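Local structure of luciferase-like enzymeAMP-CoA-ligase (Zophobas atratus, 4W8O) at residues Lys65-Thr78 with Leu113-Ser127. The protein probably activates carboxylic acids with ATP as an AMP-CoA-ligase of the ANL superfamily, to which beetle luciferases also belong. Sequence-based numbering, arbitrary orientation.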
ATOM      1  N   LYS A  65      26.360   7.987  -6.512  1.00 33.09           N
ATOM      2  CA  LYS A  65      26.313   6.898  -7.496  1.00 33.84           C
ATOM      3  C   LYS A  65      25.649   7.301  -8.813  1.00 32.87           C
ATOM      4  O   LYS A  65      25.558   6.487  -9.730  1.00 33.67           O
ATOM      5  CB  LYS A  65      25.569   5.683  -6.937  1.00 34.01           C
ATOM      6  CG  LYS A  65      26.252   4.950  -5.797  1.00 35.71           C
ATOM      7  CD  LYS A  65      25.355   3.796  -5.366  1.00 36.63           C
ATOM      8  CE  LYS A  65      26.047   2.861  -4.401  1.00 39.13           C
ATOM      9  NZ  LYS A  65      27.147   2.079  -5.013  1.00 40.21           N
ATOM     10  N   GLY A  66      25.152   8.535  -8.894  1.00 32.47           N
ATOM     11  CA  GLY A  66      24.585   9.073 -10.123  1.00 31.83           C
ATOM     12  C   GLY A  66      23.076   8.917 -10.258  1.00 31.15           C
ATOM     13  O   GLY A  66      22.545   9.115 -11.351  1.00 30.64           O
ATOM     14  N   ILE A  67      22.391   8.574  -9.159  1.00 30.39           N
ATOM     15  CA  ILE A  67      20.933   8.432  -9.157  1.00 29.86           C
ATOM     16  C   ILE A  67      20.254   9.794  -9.255  1.00 30.22           C
ATOM     17  O   ILE A  67      20.606  10.731  -8.539  1.00 30.48           O
ATOM     18  CB  ILE A  67      20.426   7.701  -7.885  1.00 29.31           C
ATOM     19  CG1 ILE A  67      20.923   6.250  -7.858  1.00 29.38           C
ATOM     20  CG2 ILE A  67      18.903   7.735  -7.786  1.00 29.06           C
ATOM     21  CD1 ILE A  67      20.370   5.350  -8.942  1.00 29.13           C
ATOM     22  N   THR A  68      19.285   9.894 -10.158  1.00 30.24           N
ATOM     23  CA  THR A  68      18.475  11.093 -10.301  1.00 30.15           C
ATOM     24  C   THR A  68      17.025  10.678 -10.481  1.00 29.35           C
ATOM     25  O   THR A  68      16.697   9.490 -10.463  1.00 27.42           O
ATOM     26  CB  THR A  68      18.931  11.949 -11.502  1.00 31.33           C
ATOM     27  OG1 THR A  68      18.724  11.221 -12.713  1.00 32.12           O
ATOM     28  CG2 THR A  68      20.409  12.322 -11.375  1.00 32.24           C
ATOM     29  N   SER A  69      16.153  11.658 -10.673  1.00 29.50           N
ATOM     30  CA  SER A  69      14.729  11.394 -10.727  1.00 29.24           C
ATOM     31  C   SER A  69      14.292  10.463 -11.870  1.00 28.90           C
ATOM     32  O   SER A  69      13.223   9.864 -11.796  1.00 29.21           O
ATOM     33  CB  SER A  69      13.966  12.711 -10.819  1.00 29.81           C
ATOM     34  OG  SER A  69      14.144  13.286 -12.091  1.00 31.13           O
ATOM     35  N   THR A  70      15.090  10.353 -12.927  1.00 29.27           N
ATOM     36  CA  THR A  70      14.734   9.490 -14.059  1.00 29.38           C
ATOM     37  C   THR A  70      14.979   7.990 -13.799  1.00 28.47           C
ATOM     38  O   THR A  70      14.451   7.154 -14.509  1.00 27.99           O
ATOM     39  CB  THR A  70      15.470   9.913 -15.348  1.00 30.44           C
ATOM     40  OG1 THR A  70      16.873  10.006 -15.097  1.00 31.46           O
ATOM     41  CG2 THR A  70      14.971  11.274 -15.845  1.00 31.67           C
ATOM     42  N   ASP A  71      15.765   7.656 -12.781  1.00 27.74           N
ATOM     43  CA  ASP A  71      16.098   6.267 -12.503  1.00 27.82           C
ATOM     44  C   ASP A  71      15.011   5.529 -11.744  1.00 26.45           C
ATOM     45  O   ASP A  71      14.243   6.129 -11.008  1.00 26.21           O
ATOM     46  CB  ASP A  71      17.393   6.174 -11.704  1.00 27.97           C
ATOM     47  CG  ASP A  71      18.578   6.679 -12.473  1.00 28.55           C
ATOM     48  OD1 ASP A  71      18.773   6.226 -13.615  1.00 29.48           O
ATOM     49  OD2 ASP A  71      19.317   7.526 -11.938  1.00 28.99           O
ATOM     50  N   VAL A  72      14.969   4.219 -11.937  1.00 26.27           N
ATOM     51  CA  VAL A  72      14.100   3.318 -11.166  1.00 26.14           C
ATOM     52  C   VAL A  72      14.950   2.580 -10.137  1.00 26.21           C
ATOM     53  O   VAL A  72      15.993   2.038 -10.476  1.00 26.14           O
ATOM     54  CB  VAL A  72      13.427   2.277 -12.080  1.00 26.55           C
ATOM     55  CG1 VAL A  72      12.642   1.243 -11.269  1.00 26.33           C
ATOM     56  CG2 VAL A  72      12.520   2.971 -13.080  1.00 27.04           C
ATOM     57  N   VAL A  73      14.506   2.562  -8.886  1.00 25.72           N
ATOM     58  CA  VAL A  73      15.190   1.819  -7.844  1.00 25.81           C
ATOM     59  C   VAL A  73      14.228   0.746  -7.347  1.00 26.52           C
ATOM     60  O   VAL A  73      13.083   1.030  -6.988  1.00 25.52           O
ATOM     61  CB  VAL A  73      15.636   2.706  -6.669  1.00 25.61           C
ATOM     62  CG1 VAL A  73      16.391   1.877  -5.639  1.00 26.16           C
ATOM     63  CG2 VAL A  73      16.505   3.849  -7.167  1.00 25.44           C
ATOM     64  N   CYS A  74      14.714  -0.485  -7.339  1.00 27.08           N
ATOM     65  CA  CYS A  74      13.900  -1.637  -7.034  1.00 28.20           C
ATOM     66  C   CYS A  74      14.255  -2.249  -5.680  1.00 27.94           C
ATOM     67  O   CYS A  74      15.382  -2.111  -5.208  1.00 29.19           O
ATOM     68  CB  CYS A  74      14.108  -2.649  -8.143  1.00 30.41           C
ATOM     69  SG  CYS A  74      12.907  -3.969  -8.139  1.00 33.38           S
ATOM     70  N   PHE A  75      13.288  -2.909  -5.055  1.00 27.62           N
ATOM     71  CA  PHE A  75      13.458  -3.509  -3.731  1.00 28.30           C
ATOM     72  C   PHE A  75      12.889  -4.922  -3.713  1.00 29.13           C
ATOM     73  O   PHE A  75      11.774  -5.154  -4.185  1.00 29.90           O
ATOM     74  CB  PHE A  75      12.777  -2.636  -2.668  1.00 28.29           C
ATOM     75  CG  PHE A  75      13.262  -1.229  -2.692  1.00 27.80           C
ATOM     76  CD1 PHE A  75      12.704  -0.315  -3.563  1.00 27.15           C
ATOM     77  CD2 PHE A  75      14.344  -0.845  -1.913  1.00 27.74           C
ATOM     78  CE1 PHE A  75      13.192   0.977  -3.636  1.00 27.30           C
ATOM     79  CE2 PHE A  75      14.833   0.440  -1.981  1.00 27.31           C
ATOM     80  CZ  PHE A  75      14.267   1.349  -2.841  1.00 27.15           C
ATOM     81  N   CYS A  76      13.670  -5.869  -3.203  1.00 29.26           N
ATOM     82  CA  CYS A  76      13.181  -7.231  -2.966  1.00 29.33           C
ATOM     83  C   CYS A  76      13.511  -7.688  -1.545  1.00 29.88           C
ATOM     84  O   CYS A  76      14.591  -8.233  -1.279  1.00 29.81           O
ATOM     85  CB  CYS A  76      13.762  -8.205  -3.981  1.00 29.96           C
ATOM     86  SG  CYS A  76      12.934  -9.808  -3.924  1.00 30.59           S
ATOM     87  N   SER A  77      12.572  -7.464  -0.631  1.00 29.22           N
ATOM     88  CA  SER A  77      12.798  -7.767   0.770  1.00 30.28           C
ATOM     89  C   SER A  77      11.483  -7.896   1.526  1.00 31.23           C
ATOM     90  O   SER A  77      10.508  -7.210   1.212  1.00 32.03           O
ATOM     91  CB  SER A  77      13.652  -6.668   1.409  1.00 30.12           C
ATOM     92  OG  SER A  77      13.804  -6.854   2.807  1.00 30.79           O
ATOM     93  N   THR A  78      11.463  -8.793   2.511  1.00 31.63           N
ATOM     94  CA  THR A  78      10.432  -8.795   3.526  1.00 31.87           C
ATOM     95  C   THR A  78      10.573  -7.528   4.374  1.00 30.89           C
ATOM     96  O   THR A  78      11.524  -6.755   4.217  1.00 30.40           O
ATOM     97  CB  THR A  78      10.537 -10.037   4.434  1.00 33.48           C
ATOM     98  OG1 THR A  78      11.889 -10.206   4.871  1.00 34.30           O
ATOM     99  CG2 THR A  78      10.092 -11.288   3.701  1.00 34.94           C
ATOM    100  N   LEU A 113      11.327  -7.434 -13.784  1.00 28.82           N
ATOM    101  CA  LEU A 113      12.552  -6.670 -14.019  1.00 29.22           C
ATOM    102  C   LEU A 113      12.622  -6.134 -15.449  1.00 30.32           C
ATOM    103  O   LEU A 113      13.077  -5.007 -15.679  1.00 29.97           O
ATOM    104  CB  LEU A 113      13.793  -7.516 -13.704  1.00 29.38           C
ATOM    105  CG  LEU A 113      14.071  -7.813 -12.227  1.00 28.92           C
ATOM    106  CD1 LEU A 113      15.191  -8.835 -12.064  1.00 29.44           C
ATOM    107  CD2 LEU A 113      14.408  -6.534 -11.482  1.00 28.88           C
ATOM    108  N   SER A 114      12.161  -6.935 -16.406  1.00 31.83           N
ATOM    109  CA  SER A 114      12.191  -6.535 -17.807  1.00 33.46           C
ATOM    110  C   SER A 114      11.227  -5.377 -18.063  1.00 32.93           C
ATOM    111  O   SER A 114      11.456  -4.568 -18.954  1.00 33.70           O
ATOM    112  CB  SER A 114      11.877  -7.728 -18.722  1.00 35.69           C
ATOM    113  OG  SER A 114      10.477  -8.003 -18.765  1.00 37.56           O
ATOM    114  N   LEU A 115      10.153  -5.296 -17.276  1.00 31.76           N
ATOM    115  CA  LEU A 115       9.233  -4.163 -17.370  1.00 31.89           C
ATOM    116  C   LEU A 115       9.867  -2.841 -16.914  1.00 30.97           C
ATOM    117  O   LEU A 115       9.709  -1.829 -17.582  1.00 32.04           O
ATOM    118  CB  LEU A 115       7.969  -4.405 -16.544  1.00 31.34           C
ATOM    119  CG  LEU A 115       7.018  -5.506 -17.000  1.00 32.31           C
ATOM    120  CD1 LEU A 115       5.983  -5.769 -15.918  1.00 32.23           C
ATOM    121  CD2 LEU A 115       6.344  -5.140 -18.313  1.00 33.62           C
ATOM    122  N   VAL A 116      10.571  -2.860 -15.782  1.00 29.56           N
ATOM    123  CA  VAL A 116      11.036  -1.631 -15.133  1.00 28.93           C
ATOM    124  C   VAL A 116      12.552  -1.365 -15.217  1.00 29.41           C
ATOM    125  O   VAL A 116      12.993  -0.261 -14.892  1.00 28.36           O
ATOM    126  CB  VAL A 116      10.552  -1.549 -13.665  1.00 27.95           C
ATOM    127  CG1 VAL A 116       9.038  -1.723 -13.597  1.00 28.51           C
ATOM    128  CG2 VAL A 116      11.259  -2.559 -12.760  1.00 27.18           C
ATOM    129  N   THR A 117      13.328  -2.362 -15.652  1.00 29.94           N
ATOM    130  CA  THR A 117      14.771  -2.225 -15.893  1.00 30.47           C
ATOM    131  C   THR A 117      15.460  -1.282 -14.899  1.00 29.87           C
ATOM    132  O   THR A 117      15.876  -0.194 -15.270  1.00 29.72           O
ATOM    133  CB  THR A 117      15.051  -1.761 -17.337  1.00 32.50           C
ATOM    134  OG1 THR A 117      14.420  -0.497 -17.571  1.00 33.44           O
ATOM    135  CG2 THR A 117      14.516  -2.782 -18.351  1.00 33.37           C
ATOM    136  N   PRO A 118      15.582  -1.708 -13.627  1.00 30.01           N
ATOM    137  CA  PRO A 118      16.077  -0.818 -12.575  1.00 29.70           C
ATOM    138  C   PRO A 118      17.583  -0.564 -12.628  1.00 30.30           C
ATOM    139  O   PRO A 118      18.342  -1.377 -13.151  1.00 29.99           O
ATOM    140  CB  PRO A 118      15.694  -1.538 -11.284  1.00 29.04           C
ATOM    141  CG  PRO A 118      15.565  -2.978 -11.648  1.00 29.38           C
ATOM    142  CD  PRO A 118      15.348  -3.079 -13.134  1.00 29.79           C
ATOM    143  N   ARG A 119      17.993   0.578 -12.093  1.00 29.94           N
ATOM    144  CA  ARG A 119      19.400   0.924 -12.030  1.00 31.69           C
ATOM    145  C   ARG A 119      20.056   0.272 -10.828  1.00 30.92           C
ATOM    146  O   ARG A 119      21.217  -0.103 -10.870  1.00 31.28           O
ATOM    147  CB  ARG A 119      19.567   2.429 -11.938  1.00 32.93           C
ATOM    148  CG  ARG A 119      21.017   2.834 -11.854  1.00 35.29           C
ATOM    149  CD  ARG A 119      21.193   4.227 -12.367  1.00 37.25           C
ATOM    150  NE  ARG A 119      22.527   4.735 -12.091  1.00 38.74           N
ATOM    151  CZ  ARG A 119      22.946   5.930 -12.479  1.00 40.97           C
ATOM    152  NH1 ARG A 119      22.130   6.735 -13.161  1.00 42.25           N
ATOM    153  NH2 ARG A 119      24.181   6.331 -12.180  1.00 42.29           N
ATOM    154  N   ILE A 120      19.304   0.166  -9.745  1.00 29.70           N
ATOM    155  CA  ILE A 120      19.778  -0.484  -8.540  1.00 30.00           C
ATOM    156  C   ILE A 120      18.638  -1.326  -8.022  1.00 29.56           C
ATOM    157  O   ILE A 120      17.466  -0.940  -8.151  1.00 28.94           O
ATOM    158  CB  ILE A 120      20.150   0.525  -7.438  1.00 30.95           C
ATOM    159  CG1 ILE A 120      21.378   1.342  -7.840  1.00 32.29           C
ATOM    160  CG2 ILE A 120      20.414  -0.194  -6.120  1.00 31.07           C
ATOM    161  CD1 ILE A 120      21.629   2.545  -6.959  1.00 33.27           C
ATOM    162  N   ILE A 121      18.986  -2.464  -7.434  1.00 29.76           N
ATOM    163  CA  ILE A 121      18.030  -3.245  -6.658  1.00 30.35           C
ATOM    164  C   ILE A 121      18.607  -3.568  -5.280  1.00 29.22           C
ATOM    165  O   ILE A 121      19.696  -4.141  -5.166  1.00 30.29           O
ATOM    166  CB  ILE A 121      17.553  -4.522  -7.394  1.00 31.86           C
ATOM    167  CG1 ILE A 121      16.701  -5.383  -6.457  1.00 32.97           C
ATOM    168  CG2 ILE A 121      18.721  -5.338  -7.903  1.00 34.01           C
ATOM    169  CD1 ILE A 121      15.814  -6.360  -7.185  1.00 34.30           C
ATOM    170  N   PHE A 122      17.879  -3.164  -4.244  1.00 28.35           N
ATOM    171  CA  PHE A 122      18.171  -3.555  -2.862  1.00 28.28           C
ATOM    172  C   PHE A 122      17.496  -4.896  -2.576  1.00 28.98           C
ATOM    173  O   PHE A 122      16.296  -5.058  -2.819  1.00 27.80           O
ATOM    174  CB  PHE A 122      17.657  -2.502  -1.874  1.00 28.22           C
ATOM    175  CG  PHE A 122      18.455  -1.219  -1.880  1.00 28.23           C
ATOM    176  CD1 PHE A 122      18.248  -0.264  -2.860  1.00 28.07           C
ATOM    177  CD2 PHE A 122      19.404  -0.969  -0.902  1.00 28.53           C
ATOM    178  CE1 PHE A 122      18.979   0.922  -2.875  1.00 28.53           C
ATOM    179  CE2 PHE A 122      20.140   0.206  -0.908  1.00 29.72           C
ATOM    180  CZ  PHE A 122      19.929   1.154  -1.901  1.00 29.48           C
ATOM    181  N   VAL A 123      18.261  -5.841  -2.031  1.00 29.94           N
ATOM    182  CA  VAL A 123      17.784  -7.212  -1.849  1.00 30.12           C
ATOM    183  C   VAL A 123      18.155  -7.795  -0.485  1.00 29.94           C
ATOM    184  O   VAL A 123      19.268  -7.624  -0.010  1.00 30.03           O
ATOM    185  CB  VAL A 123      18.334  -8.119  -2.974  1.00 31.10           C
ATOM    186  CG1 VAL A 123      19.831  -8.338  -2.814  1.00 32.65           C
ATOM    187  CG2 VAL A 123      17.610  -9.463  -3.003  1.00 32.18           C
ATOM    188  N   GLU A 124      17.204  -8.475   0.146  1.00 30.73           N
ATOM    189  CA  GLU A 124      17.477  -9.243   1.355  1.00 32.49           C
ATOM    190  C   GLU A 124      18.386 -10.421   1.017  1.00 33.48           C
ATOM    191  O   GLU A 124      18.356 -10.925  -0.111  1.00 32.48           O
ATOM    192  CB  GLU A 124      16.176  -9.743   2.003  1.00 33.37           C
ATOM    193  CG  GLU A 124      15.371 -10.693   1.120  1.00 33.47           C
ATOM    194  CD  GLU A 124      14.085 -11.200   1.749  1.00 34.64           C
ATOM    195  OE1 GLU A 124      13.645 -10.670   2.793  1.00 35.61           O
ATOM    196  OE2 GLU A 124      13.512 -12.151   1.179  1.00 35.42           O
ATOM    197  N   GLU A 125      19.179 -10.869   1.988  1.00 35.26           N
ATOM    198  CA  GLU A 125      20.084 -12.008   1.778  1.00 37.55           C
ATOM    199  C   GLU A 125      19.358 -13.242   1.235  1.00 37.62           C
ATOM    200  O   GLU A 125      19.875 -13.951   0.368  1.00 36.93           O
ATOM    201  CB  GLU A 125      20.797 -12.377   3.080  1.00 40.60           C
ATOM    202  CG  GLU A 125      21.884 -11.396   3.482  1.00 42.87           C
ATOM    203  CD  GLU A 125      22.555 -11.759   4.801  1.00 46.94           C
ATOM    204  OE1 GLU A 125      22.066 -12.663   5.505  1.00 50.58           O
ATOM    205  OE2 GLU A 125      23.570 -11.130   5.146  1.00 49.06           O
ATOM    206  N   GLU A 126      18.145 -13.470   1.724  1.00 37.67           N
ATOM    207  CA  GLU A 126      17.373 -14.664   1.387  1.00 38.96           C
ATOM    208  C   GLU A 126      16.872 -14.662  -0.061  1.00 36.72           C
ATOM    209  O   GLU A 126      16.508 -15.692  -0.592  1.00 36.87           O
ATOM    210  CB  GLU A 126      16.166 -14.797   2.323  1.00 40.72           C
ATOM    211  CG  GLU A 126      16.507 -14.946   3.799  1.00 44.59           C
ATOM    212  CD  GLU A 126      16.851 -13.632   4.499  1.00 46.09           C
ATOM    213  OE1 GLU A 126      16.793 -12.555   3.862  1.00 45.03           O
ATOM    214  OE2 GLU A 126      17.208 -13.681   5.697  1.00 50.56           O
ATOM    215  N   SER A 127      16.831 -13.494  -0.687  1.00 35.20           N
ATOM    216  CA  SER A 127      16.322 -13.362  -2.043  1.00 34.47           C
ATOM    217  C   SER A 127      17.453 -13.025  -3.029  1.00 34.53           C
ATOM    218  O   SER A 127      17.197 -12.747  -4.200  1.00 34.18           O
ATOM    219  CB  SER A 127      15.235 -12.274  -2.075  1.00 33.94           C
ATOM    220  OG  SER A 127      14.111 -12.630  -1.276  1.00 34.04           O
TER
HETATM  221  O   HOH W   1      16.177   2.906 -14.301  1.00 32.80           O
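Phe75 and Phe122 run alongside each other on neighbouring parallel strands, 72-76 and 120-124, their rings nearly parallel (13°) but offset until they hardly overlap, with CE2 of Phe75 3.6 Å from CD1 of Phe122. Val73 CG1 meets the edge of the Phe122 ring; beta-branched Val73 and Ile120 share this face with the two rings. On the other, small Cys74 leaves room for Pro118 and Ile121. Between the faces, backbone bonds knit the strands, such as Cys74 N to Ile120 O at 2.9 Å. Just past strand 72-76, buried Glu124 holds the chain that follows it: OE1 accepts from Thr78 N (2.9 Å), which comes from above the carboxylate plane, and from Thr78 OG1 (2.8 Å), while OE2 takes the hydroxyl of Ser127 in its own segment. A leucine here would probably leave the amide and hydroxyl of Thr78 without their acceptor. The polar rim at the other end is looser and solvent-facing, although Ile67 packs there against Ile120. Arg119, CG anti to the backbone N (chi1 179°) and extended to NE, reaches Asp71 in a salt bridge, NH1 to OD2 3.2 Å; Gly66, at positive phi, closes the preceding helix in a Schellman motif. Strands 96-99 and 143-147 flank the pair, and helix 85-92 packs on the phenylalanine face.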